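Local coordinates for protein general negative regulator of transcription subunit 4 (Saccharomyces cerevisiae, PDB 5AIE) that acts as the RING-type E3 ubiquitin ligase of the CCR4-NOT complex, promoting ubiquitin transfer from an E2 enzyme to lysines of acceptor proteins, at residues A[7-12]-A[26-31]; A[22-27]-A[51-56]. All blocks are in the same frame, centred on the assembly; numbering follows the deposited sequence.

Contact 1. Residues A[7-12]-A[26-31]; sequences CPLCIE and CGYQIC. With ZN (zinc ion), chain C; ZN (zinc ion), chain D.
Cys7 and Cys31 meet beside the first zinc ion of this RING domain, and their encounter shows how a metal can bring together loops that contain neither helix nor strand. The tight part gathers round the sulfur of Cys7. With SG swung anti to the backbone N (chi1 -176°), Cys7 turns its thiolate to the zinc at a rather long 2.7 Å, while Cys10 SG binds the same ion at 2.4 Å. Cys34 is a further ligand. Two backbone amides also point at Cys7 SG: Cys31 N crosses from the other loop at 3.2 Å in a weak, bent hydrogen bond (148°), and Leu9 N adds a longer, weak one from within its own loop. Such N-H...S bonds would probably draw off part of the thiolate charge. Cys31 SG lies 3.1 Å from the zinc as modelled, so its part in the coordination is doubtful.

Beyond the metal-binding sulfurs, the buried methyls of Leu9 CD1 and Ile30 CG2 touch at 3.7 Å as the two side chains pass aslant. Burial is less complete at Pro8, Tyr28 and Gln29. Pro8 lays CG 3.4 Å from Tyr28 OH, meeting the phenol obliquely, and its CD approaches Gln29 O at 3.3 Å. At the zinc end Glu12 touches only through CB, 4.3 Å from Cys31 SG, and its carboxylate leads away. A chain of another protein packs against Leu9, Cys10 and Tyr28, with Glu12 OE2 in a salt bridge to one of its basic side chains, consistent with the way RING domains receive an E2 through their first zinc loop. Inward, helix 32-40 begins directly after its N-cap residue Cys31: Cys7 and Leu9 touch Cys34 of its first turn, and Ile30 rests on Tyr35.

Contact 2. Residues A[22-27]-A[51-56]; sequences FPCPCG and CRRKYD. With ZN (zinc ion), chain D.
Cys24 and Cys51 face each other across the second zinc site of the RING cross-brace, in which Cys24 and Cys26 from 22-27 join Cys48 and Cys51 round one ion. Their sulfurs approach it from different sides: Cys24 SG and Cys51 SG bind at 2.4 Å and 2.3 Å and stay 3.7 Å from each other, one edge of the coordination polyhedron. Cys24 carries SG opposite its backbone N (chi1 -169°), which directs the sulfur at the zinc and at Cys51 SG. The type I turn from Cys24 to Gly27, closed by the bond from Gly27 N to Cys24 O, lets Cys24 and Cys26 reach the same metal.

Beyond the zinc, two prolines each meet a flat group. The Pro23 ring runs alongside the Tyr55 side chain, both extending in one direction; Pro23 CB comes obliquely to the ring, 3.5 Å from Tyr55 CE1, and the carbonyl carbon of Pro23 lies in the ring plane at its edge. The Tyr55 ring also makes an edge-to-face (T-shaped) contact with Tyr35 of helix 32-40, which ties the C-terminal segment to the helix. Were this ring cut back to an alanine, Pro23 and Tyr35 would probably both lose their aromatic neighbour, and a gap would open between them and the C-terminal segment.

On the exposed side Arg53 stretches out and then bends at chi3 (-66°), which brings its guanidinium under Pro25. The sulfur of Cys51 lies in the plane of that group, at its edge, while Pro25 CG sits over one face, 3.7 Å from Arg53 CD and 3.8 Å from Arg53 NE.

The two contacts illustrate the cross-brace principle: cysteine pairs alternate along the chain between two metal sites. The two zinc ions, of chains C and D, stand 15.2 Å apart, and the centres of the contacts are about 12 Å apart. Cys26 and Gly27 belong to both, so the chain leaves the second zinc in contact 2 and runs straight into the segment that reaches the first in contact 1. Side chains bridge the rest of the way: Ile30 CD1 packs 3.7 Å from Tyr55 OH, and Gln29 NE2 lies 3.6 Å from Phe22 CZ. Contact 1 has most of the contacts with the other protein chain, whereas in contact 2 only Arg52 lies within reach of that chain.

Contact 1. Residues A[7-12]-A[26-31]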
loop_
_atom_site.group_PDB
_atom_site.type_symbol
_atom_site.label_atom_id
_atom_site.label_comp_id
_atom_site.label_asym_id
_atom_site.label_seq_id
_atom_site.Cartn_x
_atom_site.Cartn_y
_atom_site.Cartn_z
ATOM N N CYS A 7 -8.928 -15.799 9.819
ATOM C CA CYS A 7 -7.643 -15.612 9.158
ATOM C C CYS A 7 -7.575 -14.228 8.525
ATOM O O CYS A 7 -8.437 -13.864 7.728
ATOM C CB CYS A 7 -7.414 -16.692 8.100
ATOM S SG CYS A 7 -5.797 -16.618 7.292
ATOM N N PRO A 8 -6.545 -13.447 8.882
ATOM C CA PRO A 8 -6.403 -12.065 8.410
ATOM C C PRO A 8 -6.028 -11.957 6.933
ATOM O O PRO A 8 -5.943 -10.846 6.409
ATOM C CB PRO A 8 -5.279 -11.514 9.291
ATOM C CG PRO A 8 -4.470 -12.710 9.648
ATOM C CD PRO A 8 -5.451 -13.838 9.788
ATOM N N LEU A 9 -5.809 -13.089 6.273
ATOM C CA LEU A 9 -5.387 -13.081 4.876
ATOM C C LEU A 9 -6.525 -13.447 3.925
ATOM O O LEU A 9 -6.774 -12.743 2.946
ATOM C CB LEU A 9 -4.212 -14.040 4.670
ATOM C CG LEU A 9 -2.997 -13.848 5.580
ATOM C CD1 LEU A 9 -1.849 -14.735 5.129
ATOM C CD2 LEU A 9 -2.573 -12.389 5.613
ATOM N N CYS A 10 -7.211 -14.548 4.215
ATOM C CA CYS A 10 -8.263 -15.044 3.330
ATOM C C CYS A 10 -9.657 -14.878 3.930
ATOM O O CYS A 10 -10.652 -15.264 3.313
ATOM C CB CYS A 10 -8.017 -16.516 2.992
ATOM S SG CYS A 10 -7.908 -17.604 4.429
ATOM N N ILE A 11 -9.716 -14.295 5.126
ATOM C CA ILE A 11 -10.972 -14.060 5.844
ATOM C C ILE A 11 -11.803 -15.340 5.938
ATOM O O ILE A 11 -12.981 -15.367 5.581
ATOM C CB ILE A 11 -11.808 -12.940 5.182
ATOM C CG1 ILE A 11 -10.899 -11.827 4.659
ATOM C CG2 ILE A 11 -12.816 -12.362 6.169
ATOM C CD1 ILE A 11 -10.143 -11.088 5.747
ATOM N N GLU A 12 -11.170 -16.408 6.411
ATOM C CA GLU A 12 -11.846 -17.686 6.583
ATOM C C GLU A 12 -11.922 -18.057 8.059
ATOM O O GLU A 12 -11.009 -17.748 8.825
ATOM C CB GLU A 12 -11.132 -18.786 5.794
ATOM C CG GLU A 12 -11.314 -18.681 4.291
ATOM C CD GLU A 12 -12.765 -18.804 3.873
ATOM O OE1 GLU A 12 -13.471 -19.672 4.427
ATOM O OE2 GLU A 12 -13.200 -18.027 2.998
ATOM N N CYS A 26 6.251 -14.999 16.976
ATOM C CA CYS A 26 5.671 -13.686 17.239
ATOM C C CYS A 26 4.204 -13.793 17.647
ATOM O O CYS A 26 3.686 -12.928 18.353
ATOM C CB CYS A 26 5.808 -12.784 16.012
ATOM S SG CYS A 26 4.786 -13.270 14.613
ATOM N N GLY A 27 3.538 -14.849 17.193
ATOM C CA GLY A 27 2.156 -15.088 17.566
ATOM C C GLY A 27 1.149 -14.784 16.473
ATOM O O GLY A 27 -0.057 -14.954 16.667
ATOM N N TYR A 28 1.638 -14.332 15.323
ATOM C CA TYR A 28 0.767 -14.020 14.195
ATOM C C TYR A 28 0.193 -15.303 13.599
ATOM O O TYR A 28 0.938 -16.177 13.156
ATOM C CB TYR A 28 1.531 -13.225 13.134
ATOM C CG TYR A 28 0.646 -12.543 12.119
ATOM C CD1 TYR A 28 -0.162 -11.475 12.483
ATOM C CD2 TYR A 28 0.627 -12.958 10.793
ATOM C CE1 TYR A 28 -0.972 -10.845 11.560
ATOM C CE2 TYR A 28 -0.180 -12.331 9.861
ATOM C CZ TYR A 28 -0.977 -11.275 10.251
ATOM O OH TYR A 28 -1.781 -10.646 9.329
ATOM N N GLN A 29 -1.132 -15.412 13.591
ATOM C CA GLN A 29 -1.794 -16.637 13.148
ATOM C C GLN A 29 -2.460 -16.502 11.781
ATOM O O GLN A 29 -3.214 -15.561 11.532
ATOM C CB GLN A 29 -2.837 -17.076 14.179
ATOM C CG GLN A 29 -2.251 -17.551 15.495
ATOM C CD GLN A 29 -3.304 -18.115 16.429
ATOM O OE1 GLN A 29 -4.132 -17.379 16.967
ATOM N NE2 GLN A 29 -3.281 -19.429 16.623
ATOM N N ILE A 30 -2.174 -17.457 10.902
ATOM C CA ILE A 30 -2.806 -17.528 9.588
ATOM C C ILE A 30 -3.291 -18.951 9.321
ATOM O O ILE A 30 -2.940 -19.877 10.052
ATOM C CB ILE A 30 -1.844 -17.095 8.465
ATOM C CG1 ILE A 30 -0.619 -18.012 8.426
ATOM C CG2 ILE A 30 -1.423 -15.643 8.645
ATOM C CD1 ILE A 30 0.392 -17.631 7.369
ATOM N N CYS A 31 -4.095 -19.122 8.276
ATOM C CA CYS A 31 -4.629 -20.437 7.931
ATOM C C CYS A 31 -3.539 -21.403 7.481
ATOM O O CYS A 31 -2.435 -20.992 7.124
ATOM C CB CYS A 31 -5.691 -20.321 6.836
ATOM S SG CYS A 31 -7.382 -20.159 7.448
HETATM ZN ZN ZN C . -5.869 -18.463 5.317
HETATM ZN ZN ZN D . 6.359 -13.345 12.849
#

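Contact 2. Residues A[22-27]-A[51-56]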
loop_
_atom_site.group_PDB
_atom_site.type_symbol
_atom_site.label_atom_id
_atom_site.label_comp_id
_atom_site.label_asym_id
_atom_site.label_seq_id
_atom_site.Cartn_x
_atom_site.Cartn_y
_atom_site.Cartn_z
ATOM N N PHE A 22 0.789 -22.097 15.637
ATOM C CA PHE A 22 1.663 -20.935 15.761
ATOM C C PHE A 22 2.934 -21.111 14.937
ATOM O O PHE A 22 3.971 -21.512 15.466
ATOM C CB PHE A 22 2.023 -20.684 17.226
ATOM C CG PHE A 22 0.859 -20.264 18.076
ATOM C CD1 PHE A 22 0.464 -18.938 18.124
ATOM C CD2 PHE A 22 0.160 -21.194 18.827
ATOM C CE1 PHE A 22 -0.606 -18.546 18.905
ATOM C CE2 PHE A 22 -0.911 -20.809 19.610
ATOM C CZ PHE A 22 -1.295 -19.483 19.649
ATOM N N PRO A 23 2.859 -20.801 13.634
ATOM C CA PRO A 23 3.984 -20.981 12.711
ATOM C C PRO A 23 5.163 -20.055 13.006
ATOM O O PRO A 23 6.291 -20.354 12.613
ATOM C CB PRO A 23 3.369 -20.658 11.346
ATOM C CG PRO A 23 2.221 -19.762 11.653
ATOM C CD PRO A 23 1.673 -20.247 12.959
ATOM N N CYS A 24 4.900 -18.947 13.691
ATOM C CA CYS A 24 5.941 -17.983 14.025
ATOM C C CYS A 24 5.887 -17.633 15.510
ATOM O O CYS A 24 4.804 -17.473 16.070
ATOM C CB CYS A 24 5.791 -16.722 13.169
ATOM S SG CYS A 24 7.187 -15.578 13.241
ATOM N N PRO A 25 7.060 -17.524 16.156
ATOM C CA PRO A 25 7.160 -17.189 17.585
ATOM C C PRO A 25 6.527 -15.847 17.962
ATOM O O PRO A 25 6.294 -15.599 19.146
ATOM C CB PRO A 25 8.676 -17.155 17.834
ATOM C CG PRO A 25 9.305 -17.078 16.476
ATOM C CD PRO A 25 8.379 -17.825 15.577
ATOM N N CYS A 26 6.251 -14.999 16.976
ATOM C CA CYS A 26 5.671 -13.686 17.239
ATOM C C CYS A 26 4.204 -13.793 17.647
ATOM O O CYS A 26 3.686 -12.928 18.353
ATOM C CB CYS A 26 5.808 -12.784 16.012
ATOM S SG CYS A 26 4.786 -13.270 14.613
ATOM N N GLY A 27 3.538 -14.849 17.193
ATOM C CA GLY A 27 2.156 -15.088 17.566
ATOM C C GLY A 27 1.149 -14.784 16.473
ATOM O O GLY A 27 -0.057 -14.954 16.667
ATOM N N CYS A 51 6.454 -10.003 11.444
ATOM C CA CYS A 51 7.824 -9.650 11.811
ATOM C C CYS A 51 8.857 -10.123 10.791
ATOM O O CYS A 51 10.059 -10.062 11.052
ATOM C CB CYS A 51 8.163 -10.222 13.188
ATOM S SG CYS A 51 8.239 -12.022 13.259
ATOM N N ARG A 52 8.383 -10.597 9.642
ATOM C CA ARG A 52 9.245 -11.012 8.533
ATOM C C ARG A 52 10.239 -12.111 8.903
ATOM O O ARG A 52 11.266 -12.273 8.242
ATOM C CB ARG A 52 10.007 -9.806 7.973
ATOM C CG ARG A 52 9.116 -8.688 7.468
ATOM C CD ARG A 52 9.933 -7.600 6.795
ATOM N NE ARG A 52 10.614 -8.091 5.603
ATOM C CZ ARG A 52 10.082 -8.087 4.384
ATOM N NH1 ARG A 52 8.858 -7.613 4.196
ATOM N NH2 ARG A 52 10.774 -8.554 3.355
ATOM N N ARG A 53 9.934 -12.868 9.951
ATOM C CA ARG A 53 10.804 -13.961 10.370
ATOM C C ARG A 53 10.579 -15.172 9.468
ATOM O O ARG A 53 9.439 -15.543 9.188
ATOM C CB ARG A 53 10.554 -14.325 11.836
ATOM C CG ARG A 53 11.745 -14.965 12.539
ATOM C CD ARG A 53 11.406 -15.344 13.975
ATOM N NE ARG A 53 11.137 -14.178 14.814
ATOM C CZ ARG A 53 11.895 -13.805 15.842
ATOM N NH1 ARG A 53 12.971 -14.508 16.166
ATOM N NH2 ARG A 53 11.572 -12.732 16.552
ATOM N N LYS A 54 11.669 -15.777 9.009
ATOM C CA LYS A 54 11.590 -16.913 8.097
ATOM C C LYS A 54 11.031 -18.156 8.783
ATOM O O LYS A 54 11.371 -18.452 9.929
ATOM C CB LYS A 54 12.969 -17.220 7.507
ATOM N N TYR A 55 10.170 -18.880 8.074
ATOM C CA TYR A 55 9.576 -20.099 8.608
ATOM C C TYR A 55 10.577 -21.250 8.623
ATOM O O TYR A 55 11.558 -21.245 7.878
ATOM C CB TYR A 55 8.338 -20.496 7.801
ATOM C CG TYR A 55 7.158 -19.570 7.985
ATOM C CD1 TYR A 55 6.471 -19.524 9.190
ATOM C CD2 TYR A 55 6.723 -18.751 6.951
ATOM C CE1 TYR A 55 5.389 -18.683 9.364
ATOM C CE2 TYR A 55 5.639 -17.908 7.116
ATOM C CZ TYR A 55 4.977 -17.878 8.325
ATOM O OH TYR A 55 3.899 -17.039 8.495
ATOM N N ASP A 56 10.320 -22.234 9.478
ATOM C CA ASP A 56 11.194 -23.393 9.608
ATOM C C ASP A 56 10.386 -24.681 9.747
ATOM O O ASP A 56 10.199 -25.416 8.779
ATOM C CB ASP A 56 12.128 -23.225 10.807
ATOM C CG ASP A 56 11.379 -22.943 12.095
ATOM O OD1 ASP A 56 10.270 -22.372 12.026
ATOM O OD2 ASP A 56 11.898 -23.289 13.176
HETATM ZN ZN ZN D . 6.359 -13.345 12.849
#